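Local atomic coordinates of putative dehydrogenase (Pseudarthrobacter phenanthrenivorans, PDB entry 6A3F), a protein that catalyses the NAD(+)-dependent oxidation of levoglucosan to 3-dehydrolevoglucosan, as a homotetramer of the Gfo/Idh/MocA family. Residues His119-Lys124 / Val146-Phe151; Asn152-Pro157 / Val376-Ala381. One frame throughout, in Å; residues are numbered along the deposited sequence.

Interaction 1: residues His119-Lys124 / Val146-Phe151; sequences HIICEK and VHMVAF
Ile120, Ile121 and Cys122 pair in parallel with His147, Met148 and Val149. The two strand axes are 4.7 Å apart and differ by 5° in direction. Backbone bonds alternate from Ile120 N to Val146 O, Met148 N to Ile120 O and Cys122 N to Met148 O. Ala150 N then reaches Cys122 O at 2.9 Å, tilted from the carbonyl plane, where the chain leaves the strand; Ala150 is the centre of an inverse gamma turn. Before the first bond, the His119 ring extends the pattern. Val146 N donates to His119 ND1 at 2.9 Å and lies in the ring plane, so this ND1 acts as acceptor, which helps to hold the ring's rotation.

The middle is buried and close-set. Ile121 and Met148 project from the same face. With CG1 of Ile121 (chi1 -177°) and CG of Met148 each opposite its own backbone N, the two chains extend from the sheet together, and Ile121 CD1 comes within 4.0 Å of Met148 SD. Val149 CG2, on the other face, sits 3.6 Å from Cys122 O.

Past Cys122 the join is looser and wetter. Water 1 lies between Glu123 OE1 and Ala150 O, 2.7 Å from each. Glu123 OE1 also accepts from Lys124 N through its anti lone pair. Lys124 CB lies 3.5 Å from Phe151 CE1, oblique to the ring. Lys124 NZ forms a salt bridge with Asp209. Glu123, Lys124 and Ala150 bind NADH, and Lys124 also binds levoglucosan.

This is the last beta-alpha-beta unit of the Rossmann sheet, with helix 130-141 as its crossover. Strand 96-100 bonds to the other edge of strand 119-122. Helix 355-371 packs on Val146 and Met148, and helix 106-115 on Ile120 and Cys122.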
loop_
_atom_site.group_PDB
_atom_site.type_symbol
_atom_site.label_atom_id
_atom_site.label_comp_id
_atom_site.label_asym_id
_atom_site.label_seq_id
_atom_site.Cartn_x
_atom_site.Cartn_y
_atom_site.Cartn_z
ATOM N N HIS B 119 25.944 -35.524 3.723
ATOM C CA HIS B 119 25.630 -34.086 3.690
ATOM C C HIS B 119 24.243 -33.887 4.295
ATOM O O HIS B 119 23.331 -34.741 4.117
ATOM C CB HIS B 119 25.716 -33.565 2.249
ATOM C CG HIS B 119 27.012 -33.842 1.558
ATOM N ND1 HIS B 119 28.195 -33.160 1.856
ATOM C CD2 HIS B 119 27.312 -34.711 0.569
ATOM C CE1 HIS B 119 29.162 -33.624 1.086
ATOM N NE2 HIS B 119 28.645 -34.559 0.272
ATOM N N ILE B 120 24.072 -32.791 5.021
ATOM C CA ILE B 120 22.838 -32.659 5.829
ATOM C C ILE B 120 22.203 -31.282 5.604
ATOM O O ILE B 120 22.883 -30.270 5.779
ATOM C CB ILE B 120 23.108 -32.855 7.335
ATOM C CG1 ILE B 120 23.871 -34.157 7.638
ATOM C CG2 ILE B 120 21.796 -32.754 8.114
ATOM C CD1 ILE B 120 24.674 -34.106 8.934
ATOM N N ILE B 121 20.906 -31.281 5.336
ATOM C CA ILE B 121 20.084 -30.091 5.543
ATOM C C ILE B 121 19.082 -30.382 6.661
ATOM O O ILE B 121 18.361 -31.329 6.609
ATOM C CB ILE B 121 19.404 -29.571 4.248
ATOM C CG1 ILE B 121 18.606 -28.283 4.513
ATOM C CG2 ILE B 121 18.534 -30.605 3.582
ATOM C CD1 ILE B 121 18.371 -27.451 3.234
ATOM N N CYS B 122 19.058 -29.487 7.634
ATOM C CA CYS B 122 18.234 -29.656 8.773
ATOM C C CYS B 122 17.289 -28.469 8.943
ATOM O O CYS B 122 17.691 -27.326 8.822
ATOM C CB CYS B 122 19.116 -29.842 10.001
ATOM S SG CYS B 122 18.196 -30.205 11.512
ATOM N N GLU B 123 16.059 -28.777 9.305
ATOM C CA GLU B 123 15.073 -27.734 9.683
ATOM C C GLU B 123 15.542 -26.932 10.889
ATOM O O GLU B 123 16.326 -27.397 11.745
ATOM C CB GLU B 123 13.718 -28.335 10.029
ATOM C CG GLU B 123 12.750 -28.251 8.878
ATOM C CD GLU B 123 12.289 -26.827 8.565
ATOM O OE1 GLU B 123 12.899 -25.862 9.050
ATOM O OE2 GLU B 123 11.342 -26.707 7.788
ATOM N N LYS B 124 15.002 -25.726 10.980
ATOM C CA LYS B 124 15.233 -24.889 12.127
ATOM C C LYS B 124 14.149 -25.089 13.194
ATOM O O LYS B 124 13.103 -25.698 12.899
ATOM C CB LYS B 124 15.292 -23.424 11.683
ATOM C CG LYS B 124 14.300 -23.001 10.608
ATOM C CD LYS B 124 12.833 -23.196 10.907
ATOM C CE LYS B 124 12.325 -22.454 12.113
ATOM N NZ LYS B 124 10.905 -22.764 12.391
ATOM N N VAL B 146 28.810 -31.036 3.722
ATOM C CA VAL B 146 28.090 -29.794 3.649
ATOM C C VAL B 146 26.942 -29.897 4.645
ATOM O O VAL B 146 26.191 -30.908 4.638
ATOM C CB VAL B 146 27.567 -29.542 2.227
ATOM C CG1 VAL B 146 26.705 -28.274 2.196
ATOM C CG2 VAL B 146 28.717 -29.454 1.238
ATOM N N HIS B 147 26.839 -28.910 5.503
ATOM C CA HIS B 147 25.766 -28.859 6.474
ATOM C C HIS B 147 25.028 -27.519 6.356
ATOM O O HIS B 147 25.668 -26.448 6.314
ATOM C CB HIS B 147 26.299 -29.074 7.904
ATOM C CG HIS B 147 27.543 -28.328 8.234
ATOM N ND1 HIS B 147 27.521 -27.148 8.917
ATOM C CD2 HIS B 147 28.845 -28.623 8.005
ATOM C CE1 HIS B 147 28.757 -26.727 9.086
ATOM N NE2 HIS B 147 29.591 -27.631 8.543
ATOM N N MET B 148 23.698 -27.593 6.400
ATOM C CA MET B 148 22.860 -26.389 6.167
ATOM C C MET B 148 21.648 -26.410 7.093
ATOM O O MET B 148 21.018 -27.455 7.298
ATOM C CB MET B 148 22.402 -26.353 4.707
ATOM C CG MET B 148 21.917 -24.992 4.228
ATOM S SD MET B 148 21.445 -25.026 2.506
ATOM C CE MET B 148 21.250 -23.264 2.191
ATOM N N VAL B 149 21.311 -25.245 7.653
ATOM C CA VAL B 149 20.054 -25.109 8.421
ATOM C C VAL B 149 19.048 -24.307 7.562
ATOM O O VAL B 149 19.459 -23.387 6.856
ATOM C CB VAL B 149 20.278 -24.495 9.817
ATOM C CG1 VAL B 149 20.877 -23.111 9.786
ATOM C CG2 VAL B 149 19.015 -24.527 10.647
ATOM N N ALA B 150 17.778 -24.684 7.603
ATOM C CA ALA B 150 16.758 -24.249 6.592
ATOM C C ALA B 150 16.160 -22.885 6.958
ATOM O O ALA B 150 14.916 -22.816 7.159
ATOM C CB ALA B 150 15.657 -25.285 6.501
ATOM N N PHE B 151 16.999 -21.855 7.093
ATOM C CA PHE B 151 16.495 -20.466 7.181
ATOM C C PHE B 151 16.234 -19.982 5.727
ATOM O O PHE B 151 16.940 -19.134 5.138
ATOM C CB PHE B 151 17.459 -19.574 7.975
ATOM C CG PHE B 151 17.529 -19.862 9.449
ATOM C CD1 PHE B 151 16.375 -19.891 10.222
ATOM C CD2 PHE B 151 18.747 -20.156 10.054
ATOM C CE1 PHE B 151 16.436 -20.155 11.581
ATOM C CE2 PHE B 151 18.805 -20.431 11.414
ATOM C CZ PHE B 151 17.647 -20.455 12.163
HETATM O O HOH W 1 12.381 -23.606 7.622
#

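Interaction 2: residues Asn152-Pro157 / Val376-Ala381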
loop_
_atom_site.group_PDB
_atom_site.type_symbol
_atom_site.label_atom_id
_atom_site.label_comp_id
_atom_site.label_asym_id
_atom_site.label_seq_id
_atom_site.Cartn_x
_atom_site.Cartn_y
_atom_site.Cartn_z
ATOM N N ASN B 152 15.222 -20.575 5.128
ATOM C CA ASN B 152 14.971 -20.482 3.703
ATOM C C ASN B 152 14.578 -19.041 3.310
ATOM O O ASN B 152 14.790 -18.645 2.137
ATOM C CB ASN B 152 13.914 -21.483 3.274
ATOM C CG ASN B 152 12.591 -21.198 3.929
ATOM O OD1 ASN B 152 12.501 -21.362 5.144
ATOM N ND2 ASN B 152 11.626 -20.675 3.159
ATOM N N TYR B 153 14.013 -18.265 4.247
ATOM C CA TYR B 153 13.486 -16.973 3.910
ATOM C C TYR B 153 14.605 -15.996 3.575
ATOM O O TYR B 153 14.346 -15.022 2.859
ATOM C CB TYR B 153 12.605 -16.393 5.009
ATOM C CG TYR B 153 11.298 -17.107 5.201
ATOM C CD1 TYR B 153 10.329 -17.113 4.210
ATOM C CD2 TYR B 153 11.064 -17.833 6.369
ATOM C CE1 TYR B 153 9.127 -17.763 4.402
ATOM C CE2 TYR B 153 9.869 -18.507 6.560
ATOM C CZ TYR B 153 8.882 -18.434 5.587
ATOM O OH TYR B 153 7.674 -19.066 5.753
ATOM N N ARG B 154 15.844 -16.255 3.986
ATOM C CA ARG B 154 16.908 -15.331 3.575
ATOM C C ARG B 154 17.226 -15.470 2.074
ATOM O O ARG B 154 17.930 -14.590 1.551
ATOM C CB ARG B 154 18.147 -15.501 4.455
ATOM C CG ARG B 154 18.986 -16.723 4.122
ATOM C CD ARG B 154 20.498 -16.555 4.245
ATOM N NE ARG B 154 20.979 -16.495 5.631
ATOM C CZ ARG B 154 22.268 -16.554 5.985
ATOM N NH1 ARG B 154 23.198 -16.681 5.056
ATOM N NH2 ARG B 154 22.628 -16.443 7.252
ATOM N N ARG B 155 16.748 -16.520 1.396
ATOM C CA ARG B 155 16.954 -16.719 -0.002
ATOM C C ARG B 155 15.722 -16.229 -0.799
ATOM O O ARG B 155 15.611 -16.515 -1.982
ATOM C CB ARG B 155 17.314 -18.180 -0.309
ATOM C CG ARG B 155 18.795 -18.464 -0.044
ATOM C CD ARG B 155 19.210 -19.912 -0.112
ATOM N NE ARG B 155 20.662 -20.000 -0.251
ATOM C CZ ARG B 155 21.560 -19.931 0.726
ATOM N NH1 ARG B 155 21.196 -19.790 1.990
ATOM N NH2 ARG B 155 22.851 -20.025 0.409
ATOM N N THR B 156 14.789 -15.510 -0.176
ATOM C CA THR B 156 13.863 -14.676 -0.930
ATOM C C THR B 156 14.700 -13.670 -1.744
ATOM O O THR B 156 15.531 -12.974 -1.167
ATOM C CB THR B 156 12.892 -13.907 -0.030
ATOM O OG1 THR B 156 12.211 -14.740 0.927
ATOM C CG2 THR B 156 11.844 -13.144 -0.820
ATOM N N PRO B 157 14.460 -13.591 -3.062
ATOM C CA PRO B 157 15.341 -12.746 -3.835
ATOM C C PRO B 157 15.421 -11.323 -3.271
ATOM O O PRO B 157 16.502 -10.755 -3.264
ATOM C CB PRO B 157 14.802 -12.830 -5.256
ATOM C CG PRO B 157 14.280 -14.230 -5.303
ATOM C CD PRO B 157 13.662 -14.429 -3.933
ATOM N N VAL B 376 28.284 -23.880 2.722
ATOM C CA VAL B 376 27.131 -23.083 2.455
ATOM C C VAL B 376 26.774 -22.279 3.699
ATOM O O VAL B 376 27.142 -22.619 4.871
ATOM C CB VAL B 376 25.971 -23.956 1.961
ATOM C CG1 VAL B 376 25.306 -24.732 3.081
ATOM C CG2 VAL B 376 24.978 -23.148 1.163
ATOM N N SER B 377 26.082 -21.164 3.438
ATOM C CA SER B 377 25.541 -20.332 4.490
ATOM C C SER B 377 24.017 -20.234 4.336
ATOM O O SER B 377 23.545 -20.088 3.188
ATOM C CB SER B 377 26.169 -18.960 4.405
ATOM O OG SER B 377 25.825 -18.212 5.546
ATOM N N PRO B 378 23.231 -20.340 5.416
ATOM C CA PRO B 378 23.664 -20.666 6.791
ATOM C C PRO B 378 23.931 -22.156 7.062
ATOM O O PRO B 378 23.139 -23.045 6.670
ATOM C CB PRO B 378 22.493 -20.162 7.634
ATOM C CG PRO B 378 21.276 -20.452 6.739
ATOM C CD PRO B 378 21.772 -20.363 5.313
ATOM N N SER B 379 25.043 -22.393 7.766
ATOM C CA SER B 379 25.482 -23.742 8.131
ATOM C C SER B 379 25.019 -24.086 9.550
ATOM O O SER B 379 24.311 -23.344 10.223
ATOM C CB SER B 379 26.982 -23.849 8.018
ATOM O OG SER B 379 27.596 -23.239 9.154
ATOM N N PHE B 380 25.459 -25.240 10.047
ATOM C CA PHE B 380 25.260 -25.564 11.449
ATOM C C PHE B 380 25.994 -24.572 12.368
ATOM O O PHE B 380 25.546 -24.395 13.493
ATOM C CB PHE B 380 25.714 -26.997 11.760
ATOM C CG PHE B 380 24.748 -28.103 11.396
ATOM C CD1 PHE B 380 23.755 -27.913 10.436
ATOM C CD2 PHE B 380 24.923 -29.377 11.925
ATOM C CE1 PHE B 380 22.936 -28.948 10.051
ATOM C CE2 PHE B 380 24.102 -30.421 11.540
ATOM C CZ PHE B 380 23.103 -30.201 10.611
ATOM N N ALA B 381 27.068 -23.920 11.916
ATOM C CA ALA B 381 27.680 -22.850 12.688
ATOM C C ALA B 381 26.649 -21.751 12.935
ATOM O O ALA B 381 26.520 -21.274 14.038
ATOM C CB ALA B 381 28.891 -22.273 11.999
HETATM O O HOH W 2 25.299 -16.142 8.060
HETATM O O HOH W 3 26.158 -19.811 0.990
#
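Arg154 and Arg155 reach the cis peptide between Ser377 and Pro378 by different torsions. Arg154 has CG between its backbone N and carbonyl carbon (chi1 77°), and its chain bends at chi2 and chi3. Arg155 has CG beside the backbone N (chi1 -81°) and runs extended to NE.

Arg155 meets the loop end-on. Arg155 NH1 and NH2 both donate to Ser377 O, at 2.7 Å and 2.9 Å. The oxygen lies near the guanidinium plane. The NH1 bond falls on a lone pair in the carbonyl plane. Pro378 CD touches the same edge, 3.4 Å from Arg155 NH1.

Arg154 meets the loop with a face. Pro378 CD lies 3.8 Å above the Arg154 guanidinium plane, offset toward the rim, and Pro378 CB is 3.7 Å from Arg154 NH2. Arg154 NH1 donates to Ser377 OG at 3.1 Å, with the hydroxyl oxygen tilted 27° out of the plane. Water 2 accepts from Arg154 NH2, 2.8 Å away, at the edge of the group.

Both arginines have an acid partner: Asp216 for Arg154 and Asp365 for Arg155. The loop itself supplies neutral acceptors, a doubly gripped carbonyl and a hydroxyl, together with a proline ring against the flat guanidinium. Charge is thus probably balanced outside the contact, and the loop and the two carboxylates together help to set how each guanidinium is turned.

How the interactions relate
The segments 146-151 and 152-157 are continuous, so interaction 2 begins where interaction 1 ends. The centres of the two contacts are about 9 Å apart. They also touch directly. Val149 N and Pro378 O, 3.0 Å apart, are probably hydrogen-bonded, as are His147 ND1 and Phe380 N at 3.0 Å. Pro378 thus meets the edge of strand 147-149 that faces away from strand 119-122. Interaction 1 itself contains Glu123, Lys124 and Ala150 of the binding site. In interaction 2 the binding residues Asn152 (NADH) and Tyr153 (levoglucosan) directly precede the two arginines that make the contact. The Pro378 side chain is about 7 Å from that of Ala150.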